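Local coordinates for protein caprin-2 (Danio rerio, PDB 4OUS) that probably takes part in canonical Wnt signalling through its C1q domain, which assembles into a trimer that binds calcium, at residues 5-14 against 27-38; 58-69 against 83-94. The protein carries 1 engineered substitution. All coordinates share one frame; numbering follows the deposited sequence. Where two conformers were deposited one is given.

Contact 1: residues 5-14 against 27-38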
loop_
_atom_site.group_PDB
_atom_site.type_symbol
_atom_site.label_atom_id
_atom_site.label_comp_id
_atom_site.label_asym_id
_atom_site.label_seq_id
_atom_site.Cartn_x
_atom_site.Cartn_y
_atom_site.Cartn_z
ATOM N N ARG A 5 -8.173 10.945 -18.375
ATOM C CA ARG A 5 -8.186 10.790 -16.929
ATOM C C ARG A 5 -8.826 9.454 -16.608
ATOM O O ARG A 5 -9.998 9.232 -16.911
ATOM C CB ARG A 5 -8.930 11.941 -16.257
ATOM C CG ARG A 5 -8.285 13.292 -16.519
ATOM C CD ARG A 5 -8.929 14.404 -15.714
ATOM N NE ARG A 5 -8.102 15.606 -15.721
ATOM C CZ ARG A 5 -8.421 16.739 -15.105
ATOM N NH1 ARG A 5 -9.559 16.832 -14.430
ATOM N NH2 ARG A 5 -7.604 17.781 -15.167
ATOM N N VAL A 6 -8.045 8.546 -16.038
ATOM C CA VAL A 6 -8.520 7.199 -15.793
ATOM C C VAL A 6 -8.111 6.785 -14.385
ATOM O O VAL A 6 -6.918 6.707 -14.075
ATOM C CB VAL A 6 -7.946 6.194 -16.815
ATOM C CG1 VAL A 6 -8.560 4.817 -16.607
ATOM C CG2 VAL A 6 -8.165 6.671 -18.245
ATOM N N ALA A 7 -9.093 6.535 -13.526
ATOM C CA ALA A 7 -8.824 6.124 -12.156
ATOM C C ALA A 7 -10.064 5.499 -11.570
ATOM O O ALA A 7 -11.170 5.979 -11.800
ATOM C CB ALA A 7 -8.381 7.311 -11.308
ATOM N N PHE A 8 -9.892 4.434 -10.798
ATOM C CA PHE A 8 -11.009 3.855 -10.075
ATOM C C PHE A 8 -10.581 3.530 -8.659
ATOM O O PHE A 8 -9.392 3.310 -8.383
ATOM C CB PHE A 8 -11.562 2.598 -10.767
ATOM C CG PHE A 8 -10.635 1.422 -10.719
ATOM C CD1 PHE A 8 -10.730 0.479 -9.709
ATOM C CD2 PHE A 8 -9.661 1.261 -11.686
ATOM C CE1 PHE A 8 -9.855 -0.592 -9.666
ATOM C CE2 PHE A 8 -8.797 0.192 -11.653
ATOM C CZ PHE A 8 -8.893 -0.735 -10.638
ATOM N N SER A 9 -11.561 3.478 -7.768
ATOM C CA SER A 9 -11.305 3.090 -6.398
ATOM C C SER A 9 -12.546 2.374 -5.905
ATOM O O SER A 9 -13.610 2.988 -5.771
ATOM C CB SER A 9 -10.962 4.312 -5.556
ATOM O OG SER A 9 -10.384 3.928 -4.328
ATOM N N ALA A 10 -12.409 1.069 -5.686
ATOM C CA ALA A 10 -13.532 0.192 -5.416
ATOM C C ALA A 10 -13.415 -0.449 -4.044
ATOM O O ALA A 10 -12.315 -0.561 -3.486
ATOM C CB ALA A 10 -13.630 -0.877 -6.486
ATOM N N ALA A 11 -14.551 -0.889 -3.516
ATOM C CA ALA A 11 -14.574 -1.582 -2.241
ATOM C C ALA A 11 -15.649 -2.650 -2.261
ATOM O O ALA A 11 -16.638 -2.551 -3.000
ATOM C CB ALA A 11 -14.812 -0.618 -1.097
ATOM N N ARG A 12 -15.460 -3.670 -1.435
ATOM C CA ARG A 12 -16.459 -4.707 -1.312
ATOM C C ARG A 12 -17.155 -4.597 0.031
ATOM O O ARG A 12 -16.504 -4.583 1.085
ATOM C CB ARG A 12 -15.835 -6.082 -1.489
ATOM C CG ARG A 12 -16.752 -7.000 -2.256
ATOM C CD ARG A 12 -16.321 -8.421 -2.134
ATOM N NE ARG A 12 -17.476 -9.295 -2.014
ATOM C CZ ARG A 12 -18.045 -9.933 -3.029
ATOM N NH1 ARG A 12 -17.564 -9.792 -4.260
ATOM N NH2 ARG A 12 -19.088 -10.725 -2.807
ATOM N N THR A 13 -18.483 -4.511 -0.005
ATOM C CA THR A 13 -19.234 -4.245 1.219
ATOM C C THR A 13 -20.026 -5.448 1.711
ATOM O O THR A 13 -20.758 -5.346 2.693
ATOM C CB THR A 13 -20.198 -3.049 1.052
ATOM O OG1 THR A 13 -21.220 -3.374 0.104
ATOM C CG2 THR A 13 -19.451 -1.806 0.600
ATOM N N ALA A 14 -19.854 -6.582 1.045
ATOM C CA ALA A 14 -20.403 -7.852 1.508
ATOM C C ALA A 14 -19.314 -8.910 1.392
ATOM O O ALA A 14 -18.406 -8.779 0.573
ATOM C CB ALA A 14 -21.626 -8.246 0.700
ATOM N N PHE A 27 -16.362 -6.068 -7.042
ATOM C CA PHE A 27 -16.367 -4.993 -6.053
ATOM C C PHE A 27 -17.590 -4.132 -6.301
ATOM O O PHE A 27 -17.688 -3.495 -7.345
ATOM C CB PHE A 27 -15.097 -4.142 -6.132
ATOM C CG PHE A 27 -13.866 -4.835 -5.617
ATOM C CD1 PHE A 27 -13.158 -5.706 -6.426
ATOM C CD2 PHE A 27 -13.423 -4.614 -4.324
ATOM C CE1 PHE A 27 -12.036 -6.346 -5.954
ATOM C CE2 PHE A 27 -12.305 -5.253 -3.844
ATOM C CZ PHE A 27 -11.609 -6.124 -4.659
ATOM N N ASP A 28 -18.517 -4.105 -5.351
ATOM C CA ASP A 28 -19.822 -3.491 -5.573
ATOM C C ASP A 28 -19.827 -1.970 -5.463
ATOM O O ASP A 28 -20.682 -1.309 -6.066
ATOM C CB ASP A 28 -20.841 -4.068 -4.586
ATOM C CG ASP A 28 -20.418 -3.873 -3.145
ATOM O OD1 ASP A 28 -19.558 -4.646 -2.670
ATOM O OD2 ASP A 28 -20.935 -2.945 -2.485
ATOM N N LEU A 29 -18.902 -1.418 -4.687
ATOM C CA LEU A 29 -18.926 0.001 -4.384
ATOM C C LEU A 29 -17.767 0.717 -5.055
ATOM O O LEU A 29 -16.642 0.205 -5.078
ATOM C CB LEU A 29 -18.885 0.201 -2.867
ATOM C CG LEU A 29 -19.015 1.639 -2.371
ATOM C CD1 LEU A 29 -19.790 1.661 -1.069
ATOM C CD2 LEU A 29 -17.654 2.291 -2.183
ATOM N N LEU A 30 -18.042 1.907 -5.584
ATOM C CA LEU A 30 -17.009 2.751 -6.168
ATOM C C LEU A 30 -17.010 4.142 -5.551
ATOM O O LEU A 30 -18.067 4.771 -5.420
ATOM C CB LEU A 30 -17.198 2.869 -7.682
ATOM C CG LEU A 30 -16.767 1.667 -8.516
ATOM C CD1 LEU A 30 -17.417 1.702 -9.884
ATOM C CD2 LEU A 30 -15.251 1.655 -8.659
ATOM N N HIS A 31 -15.828 4.625 -5.183
ATOM C CA HIS A 31 -15.663 6.027 -4.833
ATOM C C HIS A 31 -15.378 6.870 -6.063
ATOM O O HIS A 31 -15.734 8.050 -6.103
ATOM C CB HIS A 31 -14.533 6.207 -3.825
ATOM C CG HIS A 31 -14.858 5.682 -2.464
ATOM N ND1 HIS A 31 -14.119 4.694 -1.852
ATOM C CD2 HIS A 31 -15.842 6.010 -1.594
ATOM C CE1 HIS A 31 -14.633 4.433 -0.664
ATOM N NE2 HIS A 31 -15.677 5.219 -0.480
ATOM N N THR A 32 -14.673 6.297 -7.038
ATOM C CA THR A 32 -14.357 6.979 -8.292
ATOM C C THR A 32 -14.293 5.968 -9.423
ATOM O O THR A 32 -13.926 4.812 -9.212
ATOM C CB THR A 32 -13.001 7.736 -8.246
ATOM O OG1 THR A 32 -11.971 6.861 -7.770
ATOM C CG2 THR A 32 -13.067 8.974 -7.362
ATOM N N ASN A 33 -14.640 6.414 -10.626
ATOM C CA ASN A 33 -14.510 5.595 -11.823
ATOM C C ASN A 33 -14.325 6.507 -13.035
ATOM O O ASN A 33 -15.074 6.439 -14.011
ATOM C CB ASN A 33 -15.721 4.668 -11.988
ATOM C CG ASN A 33 -15.451 3.486 -12.921
ATOM O OD1 ASN A 33 -14.315 3.214 -13.312
ATOM N ND2 ASN A 33 -16.512 2.774 -13.278
ATOM N N LEU A 34 -13.327 7.380 -12.942
ATOM C CA LEU A 34 -12.964 8.274 -14.039
ATOM C C LEU A 34 -12.564 7.449 -15.246
ATOM O O LEU A 34 -11.686 6.585 -15.151
ATOM C CB LEU A 34 -11.819 9.202 -13.637
ATOM C CG LEU A 34 -12.072 10.145 -12.467
ATOM C CD1 LEU A 34 -10.802 10.901 -12.123
ATOM C CD2 LEU A 34 -13.200 11.120 -12.783
ATOM N N GLY A 35 -13.226 7.700 -16.370
ATOM C CA GLY A 35 -13.001 6.924 -17.575
ATOM C C GLY A 35 -13.954 5.755 -17.755
ATOM O O GLY A 35 -13.982 5.151 -18.828
ATOM N N ASP A 36 -14.730 5.440 -16.719
ATOM C CA ASP A 36 -15.752 4.391 -16.777
ATOM C C ASP A 36 -15.201 3.015 -17.110
ATOM O O ASP A 36 -15.899 2.199 -17.715
ATOM C CB ASP A 36 -16.835 4.735 -17.803
ATOM C CG ASP A 36 -17.428 6.093 -17.583
ATOM O OD1 ASP A 36 -18.316 6.209 -16.713
ATOM O OD2 ASP A 36 -17.007 7.041 -18.281
ATOM N N MET A 37 -13.968 2.737 -16.715
ATOM C CA MET A 37 -13.319 1.513 -17.160
ATOM C C MET A 37 -13.325 0.372 -16.135
ATOM O O MET A 37 -12.913 -0.745 -16.467
ATOM C CB MET A 37 -11.878 1.820 -17.587
ATOM C CG MET A 37 -11.731 2.842 -18.722
ATOM S SD MET A 37 -12.837 2.632 -20.122
ATOM C CE MET A 37 -12.415 0.981 -20.556
ATOM N N PHE A 38 -13.779 0.626 -14.909
ATOM C CA PHE A 38 -13.958 -0.463 -13.956
ATOM C C PHE A 38 -15.380 -0.991 -14.030
ATOM O O PHE A 38 -16.333 -0.211 -14.057
ATOM C CB PHE A 38 -13.648 -0.024 -12.528
ATOM C CG PHE A 38 -13.623 -1.163 -11.549
ATOM C CD1 PHE A 38 -12.520 -1.996 -11.477
ATOM C CD2 PHE A 38 -14.704 -1.419 -10.719
ATOM C CE1 PHE A 38 -12.483 -3.047 -10.586
ATOM C CE2 PHE A 38 -14.668 -2.470 -9.814
ATOM C CZ PHE A 38 -13.558 -3.285 -9.752
HETATM O O HOH W 1 -12.045 2.556 -2.530
#
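Ala7 and Leu34, Phe8 and Asn33, Ala10 and Leu30, and Ala11 and Leu29 face each other as antiparallel pairs, joining the first strand of the C1q jelly roll to strand 29-34, one of the two edge strands of its five-stranded sheet. Over strands 7-12 and 32-34 the axes come within 4.4 Å at 156°. The partner strand is uneven: it turns a corner at His31, and Asp28 and Leu29 together oppose Ala11 as a classic beta bulge. Ala11 N gives a hydrogen bond to Leu29 O at 2.8 Å, and Leu29 N returns one to Ala11 O. At the far end a type II turn runs from Asn33 to Asp36; Gly35, at its third position, suits the positive phi there.

Phe8 and Ala10 point to the inner face, together with Leu30 and Asn33, and Phe38, beyond the turn, packs against it. With CG held between its backbone N and carbonyl carbon (chi1 69°), the Phe8 ring lies over Phe38 in an offset stack, centroids 4.6 Å apart and planes at 16°. Asn33 keeps Phe38 in place, its amide accepting from Phe38 N and donating to Phe38 O. The small methyl of Ala10 lets large neighbours close in: its CB is 3.6 Å from Phe27 CB and 3.8 Å from Phe38 CE2.

The other face carries Ala7, Ser9, Ala11 and Thr32 and meets the second subunit. Thr32 OG1 bonds Val99 O there, while Ser9 OG bonds Ser128 of its own chain and Val99 N of the second subunit. A water also joins Ser9 OG to His31 ND1.

From within the bulge, the Asp28 carboxylate grips Thr13 twice: OD1 accepts from Thr13 N at 2.9 Å through its syn lone pair, and OD2 from Thr13 OG1 at 2.6 Å.

Contact 2: residues 58-69 against 83-94; sequences HILKLAISVPLY and YANDGAPDHETA
Lys61 sets out across Glu92 with CG between its own backbone N and carbonyl carbon (chi1 73°), then bends at chi3 (-61°) and again at chi4, so that the long chain curls back into its own loop, toward the carbonyls of Leu62 and Val66. It does so at one end of the C1q jelly-roll sandwich, where segment 58-69 leaves one sheet and enters the other, and 83-94 makes the return crossing. On the way Lys61 CD lies 3.7 Å from Glu92 CB. The bends bring NZ to Leu62 O at 3.0 Å and Val66 O at 2.9 Å, and it also donates to a water, 2.8 Å away, that bonds Asp86 O and Asp90 O in turn. A lysine suits this place because its flexible apolar stem packs in the interior while the ammonium holds two carbonyls of its own loop directly and two of the other through the water, which would probably stabilise its charge.

His91 bonds the same loop through its ring nitrogen. Its ND1 donates to Lys61 O at 2.8 Å, nearly straight and exactly in the ring plane, which helps to fix the ring's rotation. Ala63 CB then sits over one ring face as a CH-pi contact, 4.0 Å from the centroid. Pro89, preceded by a cis peptide, lays CB against Ile64 O at 3.6 Å.

Two short antiparallel pairings flank the loops, Ile59 with Ala94 in one sheet and Leu68 with Ala84 in the other; Leu68 CD2 and Ala94 CB touch between the sheets.

At the interface with the third subunit, Tyr83 has its OH hydrogen-bonded to Asp90 of that subunit and turns a ring edge onto the face of Tyr69. The T-shaped pair has planes at 77°, with Tyr83 CD1 3.5 Å from Tyr69 CZ.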
loop_
_atom_site.group_PDB
_atom_site.type_symbol
_atom_site.label_atom_id
_atom_site.label_comp_id
_atom_site.label_asym_id
_atom_site.label_seq_id
_atom_site.Cartn_x
_atom_site.Cartn_y
_atom_site.Cartn_z
ATOM N N HIS A 58 -6.023 -3.981 -0.995
ATOM C CA HIS A 58 -5.985 -4.363 0.410
ATOM C C HIS A 58 -7.204 -5.229 0.662
ATOM O O HIS A 58 -8.323 -4.724 0.546
ATOM C CB HIS A 58 -6.031 -3.138 1.328
ATOM C CG HIS A 58 -4.780 -2.322 1.327
ATOM N ND1 HIS A 58 -4.517 -1.332 0.404
ATOM C CD2 HIS A 58 -3.718 -2.357 2.163
ATOM C CE1 HIS A 58 -3.339 -0.796 0.674
ATOM N NE2 HIS A 58 -2.836 -1.395 1.738
ATOM N N ILE A 59 -7.018 -6.503 0.997
ATOM C CA ILE A 59 -8.150 -7.408 1.145
ATOM C C ILE A 59 -8.147 -8.024 2.544
ATOM O O ILE A 59 -7.181 -8.676 2.930
ATOM C CB ILE A 59 -8.121 -8.522 0.078
ATOM C CG1 ILE A 59 -8.016 -7.941 -1.346
ATOM C CG2 ILE A 59 -9.329 -9.425 0.222
ATOM C CD1 ILE A 59 -9.197 -7.115 -1.792
ATOM N N LEU A 60 -9.217 -7.812 3.304
ATOM C CA LEU A 60 -9.327 -8.363 4.649
ATOM C C LEU A 60 -9.973 -9.741 4.582
ATOM O O LEU A 60 -11.031 -9.895 3.960
ATOM C CB LEU A 60 -10.152 -7.434 5.544
ATOM C CG LEU A 60 -10.131 -7.756 7.038
ATOM C CD1 LEU A 60 -8.787 -7.379 7.645
ATOM C CD2 LEU A 60 -11.274 -7.063 7.770
ATOM N N LYS A 61 -9.356 -10.738 5.212
ATOM C CA LYS A 61 -9.921 -12.086 5.204
ATOM C C LYS A 61 -10.948 -12.290 6.301
ATOM O O LYS A 61 -10.917 -11.608 7.328
ATOM C CB LYS A 61 -8.821 -13.141 5.345
ATOM C CG LYS A 61 -8.202 -13.252 6.735
ATOM C CD LYS A 61 -6.981 -14.185 6.768
ATOM C CE LYS A 61 -7.304 -15.618 6.362
ATOM N NZ LYS A 61 -8.210 -16.287 7.331
ATOM N N LEU A 62 -11.853 -13.239 6.080
ATOM C CA LEU A 62 -12.711 -13.724 7.152
ATOM C C LEU A 62 -11.859 -14.396 8.219
ATOM O O LEU A 62 -10.802 -14.978 7.933
ATOM C CB LEU A 62 -13.757 -14.713 6.633
ATOM C CG LEU A 62 -14.773 -14.194 5.616
ATOM C CD1 LEU A 62 -15.875 -15.220 5.396
ATOM C CD2 LEU A 62 -15.362 -12.879 6.073
ATOM N N ALA A 63 -12.350 -14.334 9.448
ATOM C CA ALA A 63 -11.685 -14.950 10.585
ATOM C C ALA A 63 -12.020 -16.436 10.633
ATOM O O ALA A 63 -12.760 -16.902 11.507
ATOM C CB ALA A 63 -12.082 -14.256 11.877
ATOM N N ILE A 64 -11.481 -17.157 9.656
ATOM C CA ILE A 64 -11.620 -18.600 9.546
ATOM C C ILE A 64 -10.242 -19.206 9.336
ATOM O O ILE A 64 -9.301 -18.508 8.950
ATOM C CB ILE A 64 -12.544 -19.014 8.380
ATOM C CG1 ILE A 64 -11.974 -18.535 7.042
ATOM C CG2 ILE A 64 -13.961 -18.485 8.598
ATOM C CD1 ILE A 64 -12.779 -18.981 5.836
ATOM N N SER A 65 -10.132 -20.507 9.583
ATOM C CA SER A 65 -8.865 -21.223 9.472
ATOM C C SER A 65 -8.603 -21.692 8.042
ATOM O O SER A 65 -8.323 -22.865 7.800
ATOM C CB SER A 65 -8.851 -22.421 10.421
ATOM O OG SER A 65 -9.056 -22.005 11.761
ATOM N N VAL A 66 -8.744 -20.766 7.103
ATOM C CA VAL A 66 -8.338 -20.946 5.717
ATOM C C VAL A 66 -7.522 -19.713 5.359
ATOM O O VAL A 66 -7.978 -18.590 5.585
ATOM C CB VAL A 66 -9.543 -21.075 4.759
ATOM C CG1 VAL A 66 -9.067 -21.285 3.325
ATOM C CG2 VAL A 66 -10.473 -22.200 5.196
ATOM N N PRO A 67 -6.313 -19.900 4.824
ATOM C CA PRO A 67 -5.499 -18.739 4.465
ATOM C C PRO A 67 -6.078 -17.997 3.275
ATOM O O PRO A 67 -6.791 -18.579 2.452
ATOM C CB PRO A 67 -4.150 -19.359 4.109
ATOM C CG PRO A 67 -4.508 -20.733 3.623
ATOM C CD PRO A 67 -5.613 -21.164 4.542
ATOM N N LEU A 68 -5.751 -16.715 3.189
ATOM C CA LEU A 68 -6.168 -15.875 2.080
ATOM C C LEU A 68 -5.028 -15.706 1.083
ATOM O O LEU A 68 -3.940 -15.260 1.452
ATOM C CB LEU A 68 -6.635 -14.513 2.590
ATOM C CG LEU A 68 -7.154 -13.557 1.519
ATOM C CD1 LEU A 68 -8.447 -14.079 0.922
ATOM C CD2 LEU A 68 -7.350 -12.148 2.060
ATOM N N TYR A 69 -5.280 -16.073 -0.169
ATOM C CA TYR A 69 -4.354 -15.870 -1.279
ATOM C C TYR A 69 -5.054 -15.045 -2.346
ATOM O O TYR A 69 -6.109 -15.461 -2.844
ATOM C CB TYR A 69 -3.929 -17.196 -1.902
ATOM C CG TYR A 69 -2.991 -18.079 -1.121
ATOM C CD1 TYR A 69 -1.639 -18.132 -1.452
ATOM C CD2 TYR A 69 -3.449 -18.902 -0.094
ATOM C CE1 TYR A 69 -0.770 -18.960 -0.777
ATOM C CE2 TYR A 69 -2.582 -19.741 0.585
ATOM C CZ TYR A 69 -1.244 -19.764 0.239
ATOM O OH TYR A 69 -0.367 -20.588 0.912
ATOM N N TYR A 83 -0.646 -12.759 0.457
ATOM C CA TYR A 83 -1.011 -13.820 1.388
ATOM C C TYR A 83 -1.365 -13.213 2.723
ATOM O O TYR A 83 -0.700 -12.268 3.161
ATOM C CB TYR A 83 0.158 -14.790 1.564
ATOM C CG TYR A 83 -0.020 -15.843 2.642
ATOM C CD1 TYR A 83 -0.568 -17.078 2.339
ATOM C CD2 TYR A 83 0.374 -15.606 3.956
ATOM C CE1 TYR A 83 -0.719 -18.056 3.306
ATOM C CE2 TYR A 83 0.222 -16.581 4.939
ATOM C CZ TYR A 83 -0.325 -17.807 4.605
ATOM O OH TYR A 83 -0.484 -18.802 5.550
ATOM N N ALA A 84 -2.366 -13.767 3.397
ATOM C CA ALA A 84 -2.595 -13.388 4.783
ATOM C C ALA A 84 -3.218 -14.538 5.539
ATOM O O ALA A 84 -4.115 -15.211 5.034
ATOM C CB ALA A 84 -3.471 -12.147 4.875
ATOM N N ASN A 85 -2.755 -14.744 6.761
ATOM C CA ASN A 85 -3.330 -15.772 7.594
ATOM C C ASN A 85 -2.996 -15.508 9.040
ATOM O O ASN A 85 -1.930 -14.983 9.348
ATOM C CB ASN A 85 -2.817 -17.140 7.171
ATOM C CG ASN A 85 -3.633 -18.262 7.745
ATOM O OD1 ASN A 85 -4.859 -18.182 7.794
ATOM N ND2 ASN A 85 -2.962 -19.318 8.187
ATOM N N ASP A 86 -3.917 -15.872 9.922
ATOM C CA ASP A 86 -3.694 -15.798 11.357
ATOM C C ASP A 86 -4.361 -16.999 12.014
ATOM O O ASP A 86 -5.501 -17.337 11.697
ATOM C CB ASP A 86 -4.234 -14.493 11.932
ATOM C CG ASP A 86 -4.076 -14.421 13.432
ATOM O OD1 ASP A 86 -4.994 -14.877 14.143
ATOM O OD2 ASP A 86 -3.037 -13.916 13.905
ATOM N N GLY A 87 -3.646 -17.645 12.929
ATOM C CA GLY A 87 -4.083 -18.913 13.480
ATOM C C GLY A 87 -5.132 -18.882 14.575
ATOM O O GLY A 87 -5.613 -19.942 14.991
ATOM N N ALA A 88 -5.494 -17.696 15.052
ATOM C CA ALA A 88 -6.448 -17.586 16.161
ATOM C C ALA A 88 -7.795 -18.307 15.927
ATOM O O ALA A 88 -8.242 -19.038 16.809
ATOM C CB ALA A 88 -6.692 -16.115 16.510
ATOM N N PRO A 89 -8.445 -18.132 14.757
ATOM C CA PRO A 89 -8.156 -17.291 13.594
ATOM C C PRO A 89 -8.736 -15.894 13.754
ATOM O O PRO A 89 -9.839 -15.712 14.270
ATOM C CB PRO A 89 -8.835 -18.041 12.451
ATOM C CG PRO A 89 -10.017 -18.666 13.087
ATOM C CD PRO A 89 -9.622 -18.989 14.516
ATOM N N ASP A 90 -7.969 -14.909 13.313
ATOM C CA ASP A 90 -8.377 -13.514 13.362
ATOM C C ASP A 90 -8.420 -12.991 11.932
ATOM O O ASP A 90 -7.974 -13.664 10.996
ATOM C CB ASP A 90 -7.394 -12.709 14.219
ATOM C CG ASP A 90 -7.996 -11.433 14.807
ATOM O OD1 ASP A 90 -8.999 -10.909 14.281
ATOM O OD2 ASP A 90 -7.439 -10.946 15.814
ATOM N N HIS A 91 -8.954 -11.791 11.755
ATOM C CA HIS A 91 -8.838 -11.125 10.474
ATOM C C HIS A 91 -7.376 -10.777 10.219
ATOM O O HIS A 91 -6.575 -10.613 11.144
ATOM C CB HIS A 91 -9.697 -9.866 10.433
ATOM C CG HIS A 91 -11.146 -10.114 10.710
ATOM N ND1 HIS A 91 -11.983 -10.740 9.813
ATOM C CD2 HIS A 91 -11.906 -9.810 11.787
ATOM C CE1 HIS A 91 -13.197 -10.816 10.327
ATOM N NE2 HIS A 91 -13.177 -10.260 11.524
ATOM N N GLU A 92 -7.042 -10.694 8.945
ATOM C CA GLU A 92 -5.706 -10.389 8.470
ATOM C C GLU A 92 -5.855 -9.815 7.077
ATOM O O GLU A 92 -6.867 -10.061 6.422
ATOM C CB GLU A 92 -4.808 -11.625 8.428
ATOM C CG GLU A 92 -3.618 -11.666 9.372
ATOM C CD GLU A 92 -2.524 -10.656 8.998
ATOM O OE1 GLU A 92 -2.805 -9.619 8.355
ATOM O OE2 GLU A 92 -1.340 -10.978 9.223
ATOM N N THR A 93 -4.846 -9.091 6.607
ATOM C CA THR A 93 -4.959 -8.332 5.370
ATOM C C THR A 93 -3.925 -8.774 4.349
ATOM O O THR A 93 -2.724 -8.807 4.643
ATOM C CB THR A 93 -4.809 -6.827 5.644
ATOM O OG1 THR A 93 -5.718 -6.454 6.686
ATOM C CG2 THR A 93 -5.096 -6.003 4.399
ATOM N N ALA A 94 -4.400 -9.110 3.154
ATOM C CA ALA A 94 -3.556 -9.435 2.010
ATOM C C ALA A 94 -3.499 -8.220 1.099
ATOM O O ALA A 94 -4.541 -7.775 0.590
ATOM C CB ALA A 94 -4.103 -10.647 1.267
HETATM O O HOH W 2 -7.010 -15.902 9.838
#

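Contacts 1 and 2 lie on opposite sides of the chain's centre, their own centres about 24 Å apart, yet the same five-stranded sheet reaches both: strand 29-34 is one of its borders and 93-102 the other. They meet where Phe27 CZ of contact 1 packs 3.9 Å from Ile59 CD1 of contact 2. Both also help build the trimer. Contact 1 bonds Val99 on strand 93-102 of the second subunit, the same strand that enters contact 2 within each chain. The metal belongs to contact 2: a calcium ion lies about 3 Å from the nearest atom of the Glu92 side chain and is bound by Glu92 of all three subunits.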